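Local coordinates for protein L-methionine gamma-lyase (Fusobacterium nucleatum subsp. nucleatum, PDB 6LXU) that is a pyridoxal-phosphate-dependent enzyme of the Cys/Met metabolism family and holds its cofactor in covalent linkage, at residues A[225-229]-A[230-234]; A[197-200]-A[201-205]. All coordinates share one frame; numbering follows the deposited sequence.

Contact 1: residues A[225-229]-A[230-234]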
loop_
_atom_site.group_PDB
_atom_site.type_symbol
_atom_site.label_atom_id
_atom_site.label_comp_id
_atom_site.label_asym_id
_atom_site.label_seq_id
_atom_site.Cartn_x
_atom_site.Cartn_y
_atom_site.Cartn_z
ATOM N N VAL A 225 3.369 12.955 -18.785
ATOM C CA VAL A 225 3.437 13.923 -19.877
ATOM C C VAL A 225 3.970 15.230 -19.321
ATOM O O VAL A 225 3.568 15.626 -18.235
ATOM C CB VAL A 225 2.032 14.163 -20.480
ATOM C CG1 VAL A 225 2.072 15.205 -21.596
ATOM C CG2 VAL A 225 1.408 12.868 -20.980
ATOM N N VAL A 226 4.852 15.898 -20.076
ATOM C CA VAL A 226 5.270 17.259 -19.744
ATOM C C VAL A 226 5.094 18.141 -20.967
ATOM O O VAL A 226 5.522 17.797 -22.061
ATOM C CB VAL A 226 6.721 17.339 -19.256
ATOM C CG1 VAL A 226 7.076 18.781 -18.875
ATOM C CG2 VAL A 226 6.926 16.433 -18.046
ATOM N N THR A 227 4.461 19.298 -20.758
ATOM C CA THR A 227 4.248 20.259 -21.830
ATOM C C THR A 227 3.896 21.624 -21.240
ATOM O O THR A 227 3.911 21.820 -20.029
ATOM C CB THR A 227 3.189 19.718 -22.828
ATOM O OG1 THR A 227 3.104 20.583 -23.967
ATOM C CG2 THR A 227 1.811 19.599 -22.222
ATOM N N ARG A 228 3.576 22.566 -22.133
ATOM C CA ARG A 228 3.133 23.901 -21.716
ATOM C C ARG A 228 1.773 23.813 -21.039
ATOM O O ARG A 228 0.967 22.920 -21.362
ATOM C CB ARG A 228 2.986 24.849 -22.915
ATOM C CG ARG A 228 4.205 25.066 -23.761
ATOM C CD ARG A 228 3.885 25.938 -24.972
ATOM N NE ARG A 228 2.996 25.365 -25.997
ATOM C CZ ARG A 228 3.371 24.638 -27.071
ATOM N NH1 ARG A 228 4.641 24.301 -27.253
ATOM N NH2 ARG A 228 2.467 24.231 -27.945
ATOM N N GLN A 229 1.496 24.735 -20.122
ATOM C CA GLN A 229 0.264 24.681 -19.329
ATOM C C GLN A 229 -1.004 24.591 -20.162
ATOM O O GLN A 229 -1.908 23.816 -19.819
ATOM C CB GLN A 229 0.149 25.897 -18.402
ATOM C CG GLN A 229 -0.906 25.747 -17.322
ATOM C CD GLN A 229 -0.485 24.762 -16.264
ATOM O OE1 GLN A 229 0.600 24.900 -15.694
ATOM N NE2 GLN A 229 -1.324 23.761 -15.992
ATOM N N GLU A 230 -1.081 25.373 -21.236
ATOM C CA GLU A 230 -2.272 25.401 -22.085
ATOM C C GLU A 230 -2.583 24.020 -22.671
ATOM O O GLU A 230 -3.742 23.585 -22.663
ATOM C CB GLU A 230 -2.160 26.472 -23.192
ATOM C CG GLU A 230 -1.062 26.259 -24.228
ATOM C CD GLU A 230 -0.770 27.492 -25.078
ATOM O OE1 GLU A 230 -1.695 28.290 -25.349
ATOM O OE2 GLU A 230 0.401 27.654 -25.489
ATOM N N LEU A 231 -1.558 23.344 -23.167
ATOM C CA LEU A 231 -1.730 22.000 -23.716
ATOM C C LEU A 231 -1.983 20.990 -22.606
ATOM O O LEU A 231 -2.816 20.097 -22.759
ATOM C CB LEU A 231 -0.515 21.561 -24.548
ATOM C CG LEU A 231 -0.355 22.148 -25.951
ATOM C CD1 LEU A 231 1.003 21.781 -26.529
ATOM C CD2 LEU A 231 -1.459 21.667 -26.880
ATOM N N ALA A 232 -1.286 21.132 -21.489
ATOM C CA ALA A 232 -1.447 20.208 -20.370
ATOM C C ALA A 232 -2.880 20.194 -19.883
ATOM O O ALA A 232 -3.438 19.125 -19.596
ATOM C CB ALA A 232 -0.513 20.580 -19.237
ATOM N N ASP A 233 -3.486 21.367 -19.745
ATOM C CA ASP A 233 -4.853 21.443 -19.237
ATOM C C ASP A 233 -5.828 20.736 -20.172
ATOM O O ASP A 233 -6.781 20.094 -19.705
ATOM C CB ASP A 233 -5.284 22.899 -19.037
ATOM C CG ASP A 233 -4.535 23.601 -17.910
ATOM O OD1 ASP A 233 -3.854 22.926 -17.116
ATOM O OD2 ASP A 233 -4.648 24.851 -17.813
ATOM N N GLN A 234 -5.606 20.830 -21.475
ATOM C CA GLN A 234 -6.437 20.088 -22.435
ATOM C C GLN A 234 -6.224 18.577 -22.332
ATOM O O GLN A 234 -7.184 17.803 -22.344
ATOM C CB GLN A 234 -6.170 20.543 -23.868
ATOM C CG GLN A 234 -6.529 22.002 -24.134
ATOM C CD GLN A 234 -7.983 22.295 -23.867
ATOM O OE1 GLN A 234 -8.868 21.553 -24.308
ATOM N NE2 GLN A 234 -8.247 23.368 -23.121
#
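Q229 NE2 donates to D233 OD1 at 2.9 Å, one helical turn further on. The bond is nearly straight (159°). It lies in the amide plane of Q229 but meets OD1 on its syn side, somewhat above the carboxylate plane. The bend at chi2 of Q229 (72°) folds the amide back along the helix toward the acid. The same two residues are also joined through the backbone, because D233 N donates to Q229 O at 2.9 Å. Side chain and main chain thus bind one pair twice.

A232 N donates to R228 O at 2.9 Å, closing the first turn. R228 sits at the N-cap position, and its side chain lies alongside those of E230 and L231. L231 CD1 sits over one face of the guanidinium, 3.2 Å from R228 NH2. E230 OE2 stands at its edge, 3.5 Å from R228 NE. That salt bridge is long and its hydrogen bond weak, and the two planar groups are almost perpendicular. The stronger partner of R228 is D204, reached through NH1.

T227 points its CB toward the helix. Its CG2 packs 3.9 Å from A232 CB, and its OG1 lies 3.5 Å from L231 CD1. A chi1 of -173° sets OG1 anti to the backbone N, and OG1 probably hydrogen-bonds to the backbone O of D204. A232 also touches A82 and I84 of strand 82-86. E81 OE1 accepts from Q229 N.

The arrangement is a strand-to-helix junction with R228 at the N-cap position and E81 meeting the first helical N-H. It leads strand 223-227 of the large sheet into helix 229-244 in the fold type I architecture of PLP-dependent enzymes.

Contact 2: residues A[197-200]-A[201-205]; sequences KPLK and LGVDI
V203 turns its CB toward P198, and CB lies 3.3 Å from P198 O. CG2 lies 3.4 Å from P198 O and 3.8 Å from P198 CB, while CG1, anti to the backbone N (chi1 168°), passes 4.1 Å from the same P198 CB. Both methyls of V203 therefore lie against CB of the proline.

P198 O is gripped by two amides from opposite faces of its plane: L201 N at 2.9 Å and V203 N at 3.2 Å. G202 N donates to L199 O at 3.3 Å. The pair V203 N to P198 O and G202 N to L199 O, with G202 at positive phi (100°), is a Schellman motif ending the short 3-10 turn. The apolar contact of P198 with V203 is its usual companion. One water donates to both L199 O and V203 O, and L199 CD2 packs 3.3 Å from V203 O.

K197 and K200 both reach E79 by salt bridges. P198 and L201 lie on L169 of helix 169-176. V203 packs on V184 and V186 of strand 183-187, and L199 meets V226 of strand 223-227, so the turn is wedged between a helix and the sheet before strand 205-209 begins.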
loop_
_atom_site.group_PDB
_atom_site.type_symbol
_atom_site.label_atom_id
_atom_site.label_comp_id
_atom_site.label_asym_id
_atom_site.label_seq_id
_atom_site.Cartn_x
_atom_site.Cartn_y
_atom_site.Cartn_z
ATOM N N LYS A 197 16.597 16.244 -22.766
ATOM C CA LYS A 197 15.481 17.106 -22.397
ATOM C C LYS A 197 14.877 17.697 -23.671
ATOM O O LYS A 197 15.251 18.798 -24.118
ATOM C CB LYS A 197 15.916 18.194 -21.411
ATOM C CG LYS A 197 16.431 17.625 -20.089
ATOM C CD LYS A 197 16.513 18.689 -19.006
ATOM C CE LYS A 197 17.272 18.199 -17.781
ATOM N NZ LYS A 197 17.035 19.059 -16.592
ATOM N N PRO A 198 13.972 16.945 -24.304
ATOM C CA PRO A 198 13.485 17.346 -25.620
ATOM C C PRO A 198 12.854 18.736 -25.676
ATOM O O PRO A 198 12.948 19.403 -26.732
ATOM C CB PRO A 198 12.469 16.243 -25.966
ATOM C CG PRO A 198 12.953 15.045 -25.212
ATOM C CD PRO A 198 13.467 15.604 -23.926
ATOM N N LEU A 199 12.223 19.189 -24.604
ATOM C CA LEU A 199 11.594 20.511 -24.641
ATOM C C LEU A 199 12.623 21.613 -24.872
ATOM O O LEU A 199 12.310 22.628 -25.511
ATOM C CB LEU A 199 10.817 20.782 -23.353
ATOM C CG LEU A 199 9.684 19.791 -23.052
ATOM C CD1 LEU A 199 9.030 20.148 -21.735
ATOM C CD2 LEU A 199 8.640 19.727 -24.160
ATOM N N LYS A 200 13.851 21.402 -24.420
ATOM C CA LYS A 200 14.921 22.389 -24.632
ATOM C C LYS A 200 15.400 22.425 -26.075
ATOM O O LYS A 200 16.131 23.360 -26.457
ATOM C CB LYS A 200 16.077 22.117 -23.670
ATOM C CG LYS A 200 15.642 22.158 -22.211
ATOM C CD LYS A 200 16.802 22.026 -21.243
ATOM C CE LYS A 200 17.587 23.321 -21.123
ATOM N NZ LYS A 200 18.530 23.275 -19.980
ATOM N N LEU A 201 14.995 21.441 -26.881
ATOM C CA LEU A 201 15.353 21.338 -28.292
ATOM C C LEU A 201 14.225 21.782 -29.221
ATOM O O LEU A 201 14.351 21.649 -30.430
ATOM C CB LEU A 201 15.773 19.898 -28.611
ATOM C CG LEU A 201 16.889 19.365 -27.705
ATOM C CD1 LEU A 201 17.173 17.913 -28.048
ATOM C CD2 LEU A 201 18.167 20.185 -27.801
ATOM N N GLY A 202 13.138 22.302 -28.661
ATOM C CA GLY A 202 11.999 22.791 -29.443
ATOM C C GLY A 202 10.821 21.840 -29.548
ATOM O O GLY A 202 9.858 22.150 -30.228
ATOM N N VAL A 203 10.873 20.689 -28.873
ATOM C CA VAL A 203 9.751 19.739 -28.878
ATOM C C VAL A 203 8.589 20.339 -28.083
ATOM O O VAL A 203 8.797 21.074 -27.135
ATOM C CB VAL A 203 10.239 18.401 -28.290
ATOM C CG1 VAL A 203 9.105 17.432 -27.982
ATOM C CG2 VAL A 203 11.265 17.788 -29.230
ATOM N N ASP A 204 7.350 20.036 -28.483
ATOM C CA ASP A 204 6.187 20.574 -27.790
ATOM C C ASP A 204 5.735 19.747 -26.578
ATOM O O ASP A 204 5.329 20.319 -25.587
ATOM C CB ASP A 204 5.020 20.697 -28.753
ATOM C CG ASP A 204 5.318 21.653 -29.881
ATOM O OD1 ASP A 204 5.339 22.874 -29.622
ATOM O OD2 ASP A 204 5.557 21.188 -31.001
ATOM N N ILE A 205 5.761 18.410 -26.708
ATOM C CA ILE A 205 5.232 17.522 -25.657
ATOM C C ILE A 205 6.205 16.370 -25.477
ATOM O O ILE A 205 6.625 15.760 -26.452
ATOM C CB ILE A 205 3.846 16.948 -26.044
ATOM C CG1 ILE A 205 2.844 18.065 -26.381
ATOM C CG2 ILE A 205 3.323 16.035 -24.931
ATOM C CD1 ILE A 205 1.553 17.567 -27.003
HETATM O O HOH W 1 9.933 23.481 -26.407
#

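Overall arrangement
Contact 2 precedes contact 1 in the chain, and their centres are about 13 Å apart. D204 joins them. Its OD1 forms a salt bridge with R228 NH1 at 2.9 Å, and its backbone O probably takes a hydrogen bond from T227 OG1 at 2.8 Å. Packing continues beside these bonds, with V225 CG1 3.7 Å from I205 CG2. The neighbouring antiparallel strands 205-209 and 223-227 thus meet where one begins and the other ends. K212, which carries the pyridoxal phosphate, lies in the connection between these two strands. Both contacts therefore flank, in sequence, the cofactor-bearing part of the chain.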